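Local structure of S12 family peptidase (Streptomyces sp. 82F2, 3WWX) at residues A[79-84]-A[171-176]; A[99-104]-A[163-168]; A[132-137]-A[231-236]; A[138-143]-A[159-164]. The protein probably hydrolyses amide bonds with D-stereospecificity, as a peptidase of family S12 built on the beta-lactamase fold. All coordinates share one frame; numbering follows the deposited sequence.

Contact 1. Residues A[79-84]-A[171-176]; sequences EKWLPG and EKVTGR
Trp81 meets Lys172 and Val173 where the last turn of helix 160-174 faces the short helix 78-81, at the surface of the helical part of a serine beta-lactamase-type fold. The contact illustrates how one residue can serve a neighbour twice, through its ring and through its backbone carbonyl. Val173 supplies the apolar half: its CG2 branch sits over one face of the six-membered ring, displaced toward the rim, and forms a CH-pi contact 3.8 Å from the ring centroid. The closest carbon of the ring to this methyl is CZ3, with CZ3 of Trp81 and CG2 of Val173 3.5 Å apart. Ile72, from a loop, touches the side chains of both residues. Lys172 comes from another direction. Its CG, anti to the backbone N (chi1 -174°), lies near the plane of the indole at its edge, 3.8 Å from Trp81 CE3. Beyond CG the chain bends at each of its remaining torsions and curls round the carbonyl of Trp81 instead of reaching straight out. The indole N-H serves neither residue, since Trp81 NE1 bonds to Asp76, which helps to fix the ring's rotation. The curl of the lysine finishes in one hydrogen bond: Lys172 NZ donates to Trp81 O at 3.0 Å, in the carbonyl plane.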
loop_
_atom_site.group_PDB
_atom_site.type_symbol
_atom_site.label_atom_id
_atom_site.label_comp_id
_atom_site.label_asym_id
_atom_site.label_seq_id
_atom_site.Cartn_x
_atom_site.Cartn_y
_atom_site.Cartn_z
ATOM N N GLU A 79 20.430 -11.363 3.257
ATOM C CA GLU A 79 21.463 -11.585 4.279
ATOM C C GLU A 79 22.612 -10.570 4.207
ATOM O O GLU A 79 23.188 -10.198 5.234
ATOM C CB GLU A 79 22.007 -13.010 4.153
ATOM C CG GLU A 79 23.006 -13.406 5.250
ATOM C CD GLU A 79 22.349 -13.725 6.578
ATOM O OE1 GLU A 79 23.054 -13.655 7.605
ATOM O OE2 GLU A 79 21.144 -14.077 6.593
ATOM N N LYS A 80 22.938 -10.126 2.994
ATOM C CA LYS A 80 23.996 -9.131 2.813
ATOM C C LYS A 80 23.717 -7.864 3.599
ATOM O O LYS A 80 24.602 -7.279 4.220
ATOM C CB LYS A 80 24.162 -8.802 1.333
ATOM C CG LYS A 80 25.255 -7.809 1.014
ATOM C CD LYS A 80 25.480 -7.736 -0.486
ATOM C CE LYS A 80 26.681 -6.872 -0.847
ATOM N NZ LYS A 80 26.441 -5.458 -0.531
ATOM N N TRP A 81 22.448 -7.447 3.582
ATOM C CA TRP A 81 22.041 -6.195 4.182
ATOM C C TRP A 81 21.514 -6.345 5.599
ATOM O O TRP A 81 21.654 -5.423 6.394
ATOM C CB TRP A 81 20.997 -5.527 3.277
ATOM C CG TRP A 81 21.632 -5.125 2.011
ATOM C CD1 TRP A 81 21.612 -5.789 0.825
ATOM C CD2 TRP A 81 22.468 -3.994 1.833
ATOM N NE1 TRP A 81 22.387 -5.120 -0.103
ATOM C CE2 TRP A 81 22.912 -4.007 0.494
ATOM C CE3 TRP A 81 22.872 -2.957 2.671
ATOM C CZ2 TRP A 81 23.757 -3.025 -0.017
ATOM C CZ3 TRP A 81 23.716 -1.972 2.155
ATOM C CH2 TRP A 81 24.140 -2.017 0.824
ATOM N N LEU A 82 20.903 -7.495 5.892
ATOM C CA LEU A 82 20.316 -7.773 7.200
ATOM C C LEU A 82 20.835 -9.105 7.750
ATOM O O LEU A 82 20.093 -10.074 7.890
ATOM C CB LEU A 82 18.778 -7.830 7.094
ATOM C CG LEU A 82 18.078 -6.610 6.497
ATOM C CD1 LEU A 82 16.597 -6.878 6.419
ATOM C CD2 LEU A 82 18.347 -5.351 7.305
ATOM N N PRO A 83 22.128 -9.158 8.080
ATOM C CA PRO A 83 22.710 -10.439 8.499
ATOM C C PRO A 83 22.028 -11.047 9.722
ATOM O O PRO A 83 21.811 -10.348 10.705
ATOM C CB PRO A 83 24.177 -10.092 8.799
ATOM C CG PRO A 83 24.261 -8.615 8.810
ATOM C CD PRO A 83 23.111 -8.067 8.024
ATOM N N GLY A 84 21.686 -12.330 9.610
ATOM C CA GLY A 84 21.059 -13.075 10.685
ATOM C C GLY A 84 19.589 -12.794 10.944
ATOM O O GLY A 84 18.995 -13.430 11.797
ATOM N N GLU A 171 17.047 1.482 5.710
ATOM C CA GLU A 171 17.731 2.044 6.858
ATOM C C GLU A 171 19.221 1.653 6.841
ATOM O O GLU A 171 20.069 2.480 7.181
ATOM C CB GLU A 171 17.065 1.647 8.181
ATOM C CG GLU A 171 17.751 2.324 9.365
ATOM C CD GLU A 171 17.015 2.239 10.684
ATOM O OE1 GLU A 171 17.709 2.301 11.720
ATOM O OE2 GLU A 171 15.774 2.152 10.708
ATOM N N LYS A 172 19.539 0.422 6.452
ATOM C CA LYS A 172 20.941 -0.032 6.434
ATOM C C LYS A 172 21.713 0.709 5.348
ATOM O O LYS A 172 22.838 1.161 5.574
ATOM C CB LYS A 172 21.020 -1.532 6.198
ATOM C CG LYS A 172 22.423 -2.135 6.306
ATOM C CD LYS A 172 23.054 -1.947 7.692
ATOM C CE LYS A 172 22.204 -2.496 8.846
ATOM N NZ LYS A 172 22.233 -3.987 8.970
ATOM N N VAL A 173 21.116 0.851 4.168
ATOM C CA VAL A 173 21.771 1.552 3.063
ATOM C C VAL A 173 22.008 3.029 3.378
ATOM O O VAL A 173 23.092 3.561 3.095
ATOM C CB VAL A 173 20.970 1.422 1.739
ATOM C CG1 VAL A 173 21.583 2.268 0.626
ATOM C CG2 VAL A 173 20.878 -0.028 1.301
ATOM N N THR A 174 21.007 3.699 3.946
ATOM C CA THR A 174 21.033 5.146 4.117
ATOM C C THR A 174 21.564 5.608 5.477
ATOM O O THR A 174 21.941 6.774 5.618
ATOM C CB THR A 174 19.626 5.770 3.950
ATOM O OG1 THR A 174 18.761 5.293 4.994
ATOM C CG2 THR A 174 19.044 5.460 2.585
ATOM N N GLY A 175 21.570 4.721 6.471
ATOM C CA GLY A 175 21.918 5.101 7.836
ATOM C C GLY A 175 20.880 5.926 8.572
ATOM O O GLY A 175 21.154 6.450 9.651
ATOM N N ARG A 176 19.672 6.036 8.015
ATOM C CA ARG A 176 18.599 6.788 8.661
ATOM C C ARG A 176 17.288 5.999 8.541
ATOM O O ARG A 176 17.168 5.160 7.666
ATOM C CB ARG A 176 18.399 8.143 7.986
ATOM C CG ARG A 176 19.625 9.066 7.941
ATOM C CD ARG A 176 19.231 10.443 7.445
ATOM N NE ARG A 176 18.507 11.199 8.464
ATOM C CZ ARG A 176 17.797 12.303 8.233
ATOM N NH1 ARG A 176 17.690 12.797 7.003
ATOM N NH2 ARG A 176 17.183 12.907 9.241
#

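Contact 2. Residues A[99-104]-A[163-168]; sequences RQLLNH and FVLAGM
Leu101 and Phe163 mark the closest backbone approach, with CA atoms 6.7 Å apart, where the end of helix 98-102 meets the first turns of helix 160-174. Phe163 has the largest share of the contact, and its ring reaches across to the end of the opposing helix. CZ points at the carbonyl of Leu102, which lies at the ring edge near its plane, with Phe163 CZ and Leu102 O 3.3 Å apart. The side chain of Leu102 crosses the Phe163 side chain at about a right angle, and its CD2 packs 3.7 Å from Phe163 CE2. The same methyl also reaches Ala166, with Leu102 CD2 3.9 Å from Ala166 CB, so a single branch fills the angle between ring and helix. Leu101 O is also near the ring, 3.6 Å from Phe163 CE1. Here the helix closes in a Schellman motif, with His104 as its positive-phi C-prime residue, Thr105 N bonded to Gln100 O and a weak bond from His104 N to Leu101 O. The imidazole of His104, with CG beside its own backbone N (chi1 -59°), then swings back to Phe163. Their planes are inclined at 39°, and His104 NE2 lies 3.6 Å from Phe163 CE1. ND1 of this histidine is engaged by Asn162, and its ring stacks on Tyr158. Farther along helix 160-174, Leu101 crosses Leu165 at about a right angle, its CD1 3.9 Å from Leu165 CB, while Ile108 packs on both leucines.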
loop_
_atom_site.group_PDB
_atom_site.type_symbol
_atom_site.label_atom_id
_atom_site.label_comp_id
_atom_site.label_asym_id
_atom_site.label_seq_id
_atom_site.Cartn_x
_atom_site.Cartn_y
_atom_site.Cartn_z
ATOM N N ARG A 99 14.850 -8.024 -4.303
ATOM C CA ARG A 99 13.811 -7.987 -5.341
ATOM C C ARG A 99 12.641 -8.894 -4.994
ATOM O O ARG A 99 11.488 -8.536 -5.201
ATOM C CB ARG A 99 14.386 -8.395 -6.701
ATOM C CG ARG A 99 13.429 -8.182 -7.884
ATOM C CD ARG A 99 14.025 -8.685 -9.233
ATOM N NE ARG A 99 15.338 -8.089 -9.457
ATOM C CZ ARG A 99 15.542 -6.819 -9.798
ATOM N NH1 ARG A 99 14.514 -5.999 -10.023
ATOM N NH2 ARG A 99 16.784 -6.356 -9.938
ATOM N N GLN A 100 12.935 -10.078 -4.461
ATOM C CA GLN A 100 11.893 -11.023 -4.100
ATOM C C GLN A 100 11.036 -10.545 -2.919
ATOM O O GLN A 100 9.867 -10.910 -2.830
ATOM C CB GLN A 100 12.512 -12.400 -3.815
ATOM C CG GLN A 100 13.073 -13.058 -5.055
ATOM C CD GLN A 100 13.852 -14.318 -4.746
ATOM O OE1 GLN A 100 14.515 -14.419 -3.717
ATOM N NE2 GLN A 100 13.769 -15.288 -5.648
ATOM N N LEU A 101 11.605 -9.715 -2.049
ATOM C CA LEU A 101 10.782 -9.021 -1.049
ATOM C C LEU A 101 9.782 -8.134 -1.757
ATOM O O LEU A 101 8.586 -8.152 -1.455
ATOM C CB LEU A 101 11.633 -8.144 -0.134
ATOM C CG LEU A 101 12.800 -8.786 0.636
ATOM C CD1 LEU A 101 13.497 -7.743 1.471
ATOM C CD2 LEU A 101 12.302 -9.947 1.510
ATOM N N LEU A 102 10.256 -7.363 -2.729
ATOM C CA LEU A 102 9.435 -6.304 -3.307
ATOM C C LEU A 102 8.310 -6.787 -4.208
ATOM O O LEU A 102 7.317 -6.078 -4.376
ATOM C CB LEU A 102 10.317 -5.306 -4.056
ATOM C CG LEU A 102 11.338 -4.579 -3.206
ATOM C CD1 LEU A 102 12.248 -3.775 -4.129
ATOM C CD2 LEU A 102 10.698 -3.687 -2.152
ATOM N N ASN A 103 8.439 -7.986 -4.777
ATOM C CA ASN A 103 7.381 -8.568 -5.600
ATOM C C ASN A 103 6.655 -9.760 -4.958
ATOM O O ASN A 103 5.852 -10.426 -5.600
ATOM C CB ASN A 103 7.897 -8.907 -7.008
ATOM C CG ASN A 103 8.982 -9.960 -7.015
ATOM O OD1 ASN A 103 9.130 -10.737 -6.075
ATOM N ND2 ASN A 103 9.724 -10.018 -8.104
ATOM N N HIS A 104 6.931 -9.985 -3.671
ATOM C CA HIS A 104 6.265 -11.022 -2.876
ATOM C C HIS A 104 6.491 -12.437 -3.409
ATOM O O HIS A 104 5.635 -13.305 -3.255
ATOM C CB HIS A 104 4.763 -10.752 -2.730
ATOM C CG HIS A 104 4.442 -9.442 -2.087
ATOM N ND1 HIS A 104 4.673 -9.176 -0.752
ATOM C CD2 HIS A 104 3.906 -8.318 -2.606
ATOM C CE1 HIS A 104 4.288 -7.946 -0.483
ATOM N NE2 HIS A 104 3.819 -7.399 -1.594
ATOM N N PHE A 163 7.809 -6.056 3.209
ATOM C CA PHE A 163 8.043 -4.614 3.154
ATOM C C PHE A 163 8.541 -4.029 4.458
ATOM O O PHE A 163 9.223 -3.013 4.431
ATOM C CB PHE A 163 6.848 -3.880 2.565
ATOM C CG PHE A 163 6.855 -3.924 1.056
ATOM C CD1 PHE A 163 6.557 -5.106 0.384
ATOM C CD2 PHE A 163 7.196 -2.814 0.313
ATOM C CE1 PHE A 163 6.619 -5.185 -0.988
ATOM C CE2 PHE A 163 7.246 -2.891 -1.075
ATOM C CZ PHE A 163 6.952 -4.075 -1.725
ATOM N N VAL A 164 8.281 -4.675 5.589
ATOM C CA VAL A 164 9.005 -4.320 6.804
ATOM C C VAL A 164 10.514 -4.582 6.627
ATOM O O VAL A 164 11.339 -3.726 6.968
ATOM C CB VAL A 164 8.422 -5.044 8.026
ATOM C CG1 VAL A 164 9.233 -4.746 9.274
ATOM C CG2 VAL A 164 6.974 -4.617 8.218
ATOM N N LEU A 165 10.875 -5.739 6.092
ATOM C CA LEU A 165 12.271 -6.030 5.751
ATOM C C LEU A 165 12.816 -5.000 4.757
ATOM O O LEU A 165 13.929 -4.503 4.925
ATOM C CB LEU A 165 12.377 -7.441 5.182
ATOM C CG LEU A 165 12.169 -8.530 6.236
ATOM C CD1 LEU A 165 11.904 -9.848 5.599
ATOM C CD2 LEU A 165 13.374 -8.596 7.186
ATOM N N ALA A 166 12.039 -4.652 3.732
ATOM C CA ALA A 166 12.510 -3.682 2.748
ATOM C C ALA A 166 12.838 -2.343 3.423
ATOM O O ALA A 166 13.837 -1.689 3.090
ATOM C CB ALA A 166 11.481 -3.507 1.664
ATOM N N GLY A 167 12.011 -1.910 4.370
ATOM C CA GLY A 167 12.289 -0.718 5.138
ATOM C C GLY A 167 13.590 -0.838 5.914
ATOM O O GLY A 167 14.357 0.118 6.015
ATOM N N MET A 168 13.828 -2.002 6.494
ATOM C CA MET A 168 15.064 -2.224 7.237
ATOM C C MET A 168 16.278 -2.135 6.303
ATOM O O MET A 168 17.338 -1.623 6.711
ATOM C CB MET A 168 15.009 -3.573 7.957
ATOM C CG MET A 168 14.011 -3.570 9.082
ATOM S SD MET A 168 13.625 -5.217 9.725
ATOM C CE MET A 168 15.170 -5.641 10.461
#

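Contact 3. Residues A[132-137]-A[231-236]; sequences DTWTPK and PSIAGA
With chi1 at 67°, Ser232 holds OG between its backbone N and carbonyl carbon, and from there the hydroxyl faces the backbone N of Trp134; the indole, its CG beside that same N (chi1 -60°), is turned to bring its pyrrole side over to Ile233. Trp134 N donates to Ser232 OG over 2.9 Å in an almost straight bond, 177° at the hydrogen. OG also lies at the edge of the indole, close to its plane. Next to it, the CG2 branch of Ile233 approaches the ring obliquely, 3.4 Å from Trp134 NE1. A water ties the backbones together a second time, donating to Trp134 O at 2.8 Å and to Ser232 O at 2.7 Å. Phe117 meets the indole edge-to-face, and Ile233 also touches His306, a residue of the diamine-binding pocket. The contact thus joins the chain entering helix 136-144 to a loop beside that pocket. Asn230 completes the network, with OD1 bonded to Ser232 OG and ND2 to Thr133 OG1. Because an amide oxygen can only accept, the serine hydroxyl probably donates its hydrogen bond to Asn230 OD1 and accepts from the Trp134 N-H.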
loop_
_atom_site.group_PDB
_atom_site.type_symbol
_atom_site.label_atom_id
_atom_site.label_comp_id
_atom_site.label_asym_id
_atom_site.label_seq_id
_atom_site.Cartn_x
_atom_site.Cartn_y
_atom_site.Cartn_z
ATOM N N ASP A 132 -0.046 0.374 20.943
ATOM C CA ASP A 132 1.244 -0.284 21.210
ATOM C C ASP A 132 2.236 -0.012 20.079
ATOM O O ASP A 132 1.861 0.066 18.892
ATOM C CB ASP A 132 1.069 -1.793 21.339
ATOM C CG ASP A 132 0.321 -2.216 22.587
ATOM O OD1 ASP A 132 -0.115 -1.368 23.391
ATOM O OD2 ASP A 132 0.138 -3.435 22.709
ATOM N N THR A 133 3.498 0.163 20.460
ATOM C CA THR A 133 4.570 0.365 19.504
ATOM C C THR A 133 5.216 -0.948 19.134
ATOM O O THR A 133 5.636 -1.719 20.006
ATOM C CB THR A 133 5.629 1.330 20.042
ATOM O OG1 THR A 133 5.046 2.632 20.152
ATOM C CG2 THR A 133 6.830 1.402 19.106
ATOM N N TRP A 134 5.290 -1.183 17.830
ATOM C CA TRP A 134 5.926 -2.358 17.262
ATOM C C TRP A 134 7.146 -1.925 16.499
ATOM O O TRP A 134 7.035 -1.191 15.509
ATOM C CB TRP A 134 4.987 -3.068 16.279
ATOM C CG TRP A 134 3.713 -3.542 16.882
ATOM C CD1 TRP A 134 2.603 -2.791 17.139
ATOM C CD2 TRP A 134 3.414 -4.863 17.316
ATOM N NE1 TRP A 134 1.632 -3.570 17.708
ATOM C CE2 TRP A 134 2.098 -4.851 17.817
ATOM C CE3 TRP A 134 4.130 -6.069 17.316
ATOM C CZ2 TRP A 134 1.488 -5.997 18.326
ATOM C CZ3 TRP A 134 3.527 -7.193 17.822
ATOM C CH2 TRP A 134 2.220 -7.156 18.318
ATOM N N THR A 135 8.318 -2.390 16.915
ATOM C CA THR A 135 9.513 -2.136 16.127
ATOM C C THR A 135 9.530 -3.023 14.893
ATOM O O THR A 135 8.943 -4.093 14.873
ATOM C CB THR A 135 10.788 -2.413 16.921
ATOM O OG1 THR A 135 10.848 -3.800 17.259
ATOM C CG2 THR A 135 10.834 -1.560 18.184
ATOM N N PRO A 136 10.203 -2.579 13.829
ATOM C CA PRO A 136 10.326 -3.464 12.670
ATOM C C PRO A 136 10.916 -4.815 13.053
ATOM O O PRO A 136 10.413 -5.839 12.598
ATOM C CB PRO A 136 11.223 -2.684 11.715
ATOM C CG PRO A 136 10.897 -1.218 12.057
ATOM C CD PRO A 136 10.700 -1.219 13.562
ATOM N N LYS A 137 11.939 -4.852 13.897
ATOM C CA LYS A 137 12.515 -6.140 14.264
ATOM C C LYS A 137 11.516 -7.000 15.042
ATOM O O LYS A 137 11.532 -8.229 14.915
ATOM C CB LYS A 137 13.842 -5.964 15.029
ATOM C CG LYS A 137 13.745 -5.118 16.269
ATOM C CD LYS A 137 15.132 -4.919 16.922
ATOM C CE LYS A 137 15.031 -4.060 18.183
ATOM N NZ LYS A 137 16.302 -4.025 18.960
ATOM N N PRO A 231 0.522 3.488 13.999
ATOM C CA PRO A 231 0.715 2.873 12.680
ATOM C C PRO A 231 1.942 1.991 12.558
ATOM O O PRO A 231 2.173 1.449 11.457
ATOM C CB PRO A 231 0.868 4.079 11.741
ATOM C CG PRO A 231 0.481 5.254 12.512
ATOM C CD PRO A 231 0.669 4.951 13.941
ATOM N N SER A 232 2.702 1.830 13.645
ATOM C CA SER A 232 3.860 0.942 13.600
ATOM C C SER A 232 3.483 -0.520 13.379
ATOM O O SER A 232 4.354 -1.325 13.064
ATOM C CB SER A 232 4.717 1.120 14.852
ATOM O OG SER A 232 4.039 0.676 16.010
ATOM N N ILE A 233 2.210 -0.881 13.535
ATOM C CA ILE A 233 1.772 -2.206 13.121
ATOM C C ILE A 233 2.048 -2.465 11.639
ATOM O O ILE A 233 2.159 -3.619 11.224
ATOM C CB ILE A 233 0.271 -2.433 13.363
ATOM C CG1 ILE A 233 -0.573 -1.329 12.743
ATOM C CG2 ILE A 233 -0.019 -2.599 14.859
ATOM C CD1 ILE A 233 -2.076 -1.674 12.638
ATOM N N ALA A 234 2.153 -1.394 10.852
ATOM C CA ALA A 234 2.354 -1.474 9.404
ATOM C C ALA A 234 3.744 -0.980 8.960
ATOM O O ALA A 234 4.390 -1.590 8.098
ATOM C CB ALA A 234 1.241 -0.679 8.709
ATOM N N GLY A 235 4.199 0.130 9.512
ATOM C CA GLY A 235 5.455 0.717 9.092
ATOM C C GLY A 235 5.581 0.817 7.585
ATOM O O GLY A 235 4.673 1.307 6.900
ATOM N N ALA A 236 6.724 0.373 7.070
ATOM C CA ALA A 236 7.030 0.510 5.647
ATOM C C ALA A 236 6.143 -0.360 4.748
ATOM O O ALA A 236 6.188 -0.237 3.525
ATOM C CB ALA A 236 8.498 0.214 5.402
HETATM O O HOH W 1 7.015 -0.934 12.726
#

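Contact 4. Residues A[138-143]-A[159-164]; sequences QLVAVA and SNTNFV
Val164 overlaps two neighbouring residues of helix 136-144, one with each of its methyls. CG1, anti to the backbone N (chi1 176°), meets Val140, and the two valines lie side by side, pointing opposite ways, with Val164 CG1 and Val140 CG2 4.0 Å apart. CG2 faces Leu139, whose side chain crosses at about a right angle, and the gap from Val164 CG2 to Leu139 CD1 is again 4.0 Å. One turn nearer the start of helix 160-174, Thr161 presents both of its branches to the small side chain of Ala143: OG1 lies 3.7 Å from Ala143 CB, and CG2 of Thr161 4.0 Å from the same carbon. That hydroxyl is buried but well served, for it bonds to Tyr109 O and to Tyr111 N, so the polar branch of the threonine is tied to the loop while its methyl keeps to the apolar seam. The seam illustrates how small and branched residues pack helices that run roughly antiparallel but clearly inclined: the short segments lie at 142° with their axes 9.8 Å apart. Ser159 is the N-cap of helix 160-174, although its bond to Thr161 N is weak, and its OG also bonds to Ile108 O. Asn160 follows with its OD1 on Lys56 NZ. Ser159 and Asn160 are probably the last two residues of the Tyr-x-Asn motif of serine beta-lactamase-like enzymes, and the helix that starts at this motif packs on helix 136-144.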
loop_
_atom_site.group_PDB
_atom_site.type_symbol
_atom_site.label_atom_id
_atom_site.label_comp_id
_atom_site.label_asym_id
_atom_site.label_seq_id
_atom_site.Cartn_x
_atom_site.Cartn_y
_atom_site.Cartn_z
ATOM N N GLN A 138 10.634 -6.381 15.822
ATOM C CA GLN A 138 9.597 -7.156 16.510
ATOM C C GLN A 138 8.620 -7.784 15.522
ATOM O O GLN A 138 8.207 -8.939 15.686
ATOM C CB GLN A 138 8.843 -6.309 17.537
ATOM C CG GLN A 138 7.728 -7.063 18.271
ATOM C CD GLN A 138 8.250 -8.141 19.181
ATOM O OE1 GLN A 138 8.691 -7.856 20.292
ATOM N NE2 GLN A 138 8.219 -9.382 18.718
ATOM N N LEU A 139 8.215 -7.042 14.500
ATOM C CA LEU A 139 7.326 -7.596 13.488
ATOM C C LEU A 139 7.985 -8.765 12.753
ATOM O O LEU A 139 7.359 -9.780 12.488
ATOM C CB LEU A 139 6.917 -6.495 12.511
ATOM C CG LEU A 139 6.099 -5.354 13.141
ATOM C CD1 LEU A 139 5.836 -4.287 12.090
ATOM C CD2 LEU A 139 4.788 -5.849 13.766
ATOM N N VAL A 140 9.248 -8.618 12.385
ATOM C CA VAL A 140 9.952 -9.699 11.708
ATOM C C VAL A 140 10.060 -10.904 12.658
ATOM O O VAL A 140 9.864 -12.052 12.237
ATOM C CB VAL A 140 11.321 -9.225 11.207
ATOM C CG1 VAL A 140 12.135 -10.385 10.673
ATOM C CG2 VAL A 140 11.155 -8.132 10.137
ATOM N N ALA A 141 10.338 -10.664 13.932
ATOM C CA ALA A 141 10.421 -11.773 14.897
ATOM C C ALA A 141 9.141 -12.589 14.922
ATOM O O ALA A 141 9.186 -13.831 14.999
ATOM C CB ALA A 141 10.713 -11.253 16.304
ATOM N N VAL A 142 7.997 -11.917 14.869
ATOM C CA VAL A 142 6.724 -12.609 14.861
ATOM C C VAL A 142 6.681 -13.624 13.706
ATOM O O VAL A 142 6.266 -14.778 13.875
ATOM C CB VAL A 142 5.552 -11.603 14.759
ATOM C CG1 VAL A 142 4.242 -12.292 14.430
ATOM C CG2 VAL A 142 5.409 -10.822 16.046
ATOM N N ALA A 143 7.105 -13.201 12.529
ATOM C CA ALA A 143 7.123 -14.072 11.361
ATOM C C ALA A 143 8.118 -15.209 11.458
ATOM O O ALA A 143 7.863 -16.293 10.941
ATOM C CB ALA A 143 7.388 -13.239 10.096
ATOM N N SER A 159 2.878 -10.660 1.355
ATOM C CA SER A 159 3.359 -10.728 2.732
ATOM C C SER A 159 3.849 -9.377 3.223
ATOM O O SER A 159 4.717 -8.748 2.608
ATOM C CB SER A 159 4.504 -11.739 2.850
ATOM O OG SER A 159 5.070 -11.660 4.144
ATOM N N ASN A 160 3.267 -8.928 4.324
ATOM C CA ASN A 160 3.625 -7.625 4.860
ATOM C C ASN A 160 5.044 -7.634 5.405
ATOM O O ASN A 160 5.705 -6.594 5.429
ATOM C CB ASN A 160 2.590 -7.226 5.906
ATOM C CG ASN A 160 1.265 -6.899 5.272
ATOM O OD1 ASN A 160 1.210 -6.072 4.366
ATOM N ND2 ASN A 160 0.222 -7.607 5.648
ATOM N N THR A 161 5.536 -8.800 5.828
ATOM C CA THR A 161 6.904 -8.894 6.337
ATOM C C THR A 161 7.893 -8.478 5.265
ATOM O O THR A 161 8.940 -7.898 5.565
ATOM C CB THR A 161 7.238 -10.323 6.774
ATOM O OG1 THR A 161 6.131 -10.840 7.519
ATOM C CG2 THR A 161 8.485 -10.329 7.656
ATOM N N ASN A 162 7.561 -8.733 4.013
ATOM C CA ASN A 162 8.467 -8.377 2.929
ATOM C C ASN A 162 8.794 -6.908 2.928
ATOM O O ASN A 162 9.948 -6.550 2.683
ATOM C CB ASN A 162 7.875 -8.753 1.586
ATOM C CG ASN A 162 7.975 -10.233 1.312
ATOM O OD1 ASN A 162 8.937 -10.876 1.737
ATOM N ND2 ASN A 162 7.011 -10.776 0.598
ATOM N N PHE A 163 7.809 -6.056 3.209
ATOM C CA PHE A 163 8.043 -4.614 3.154
ATOM C C PHE A 163 8.541 -4.029 4.458
ATOM O O PHE A 163 9.223 -3.013 4.431
ATOM C CB PHE A 163 6.848 -3.880 2.565
ATOM C CG PHE A 163 6.855 -3.924 1.056
ATOM C CD1 PHE A 163 6.557 -5.106 0.384
ATOM C CD2 PHE A 163 7.196 -2.814 0.313
ATOM C CE1 PHE A 163 6.619 -5.185 -0.988
ATOM C CE2 PHE A 163 7.246 -2.891 -1.075
ATOM C CZ PHE A 163 6.952 -4.075 -1.725
ATOM N N VAL A 164 8.281 -4.675 5.589
ATOM C CA VAL A 164 9.005 -4.320 6.804
ATOM C C VAL A 164 10.514 -4.582 6.627
ATOM O O VAL A 164 11.339 -3.726 6.968
ATOM C CB VAL A 164 8.422 -5.044 8.026
ATOM C CG1 VAL A 164 9.233 -4.746 9.274
ATOM C CG2 VAL A 164 6.974 -4.617 8.218
#

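How the contacts relate
From the N terminus, helix 78-81 comes first, and contact 1 closes the longest of the three loops that end on helix 160-174. Helix 98-102 follows and joins the first turns of that helix in contact 2, a loop within the first; Leu82 packs on Leu165 between them. The chain then enters helix 136-144, which folds back on helix 160-174 in contact 4, the shortest closure, also within contact 1 and adjoining contact 2 through their common residues Phe163 and Val164. Contact 3 starts just before helix 136-144 and ends at 231-236, enclosing contact 4 but crossing contacts 1 and 2. Helix 160-174 therefore links three contacts, while contact 3 brings in the loop beside the diamine pocket.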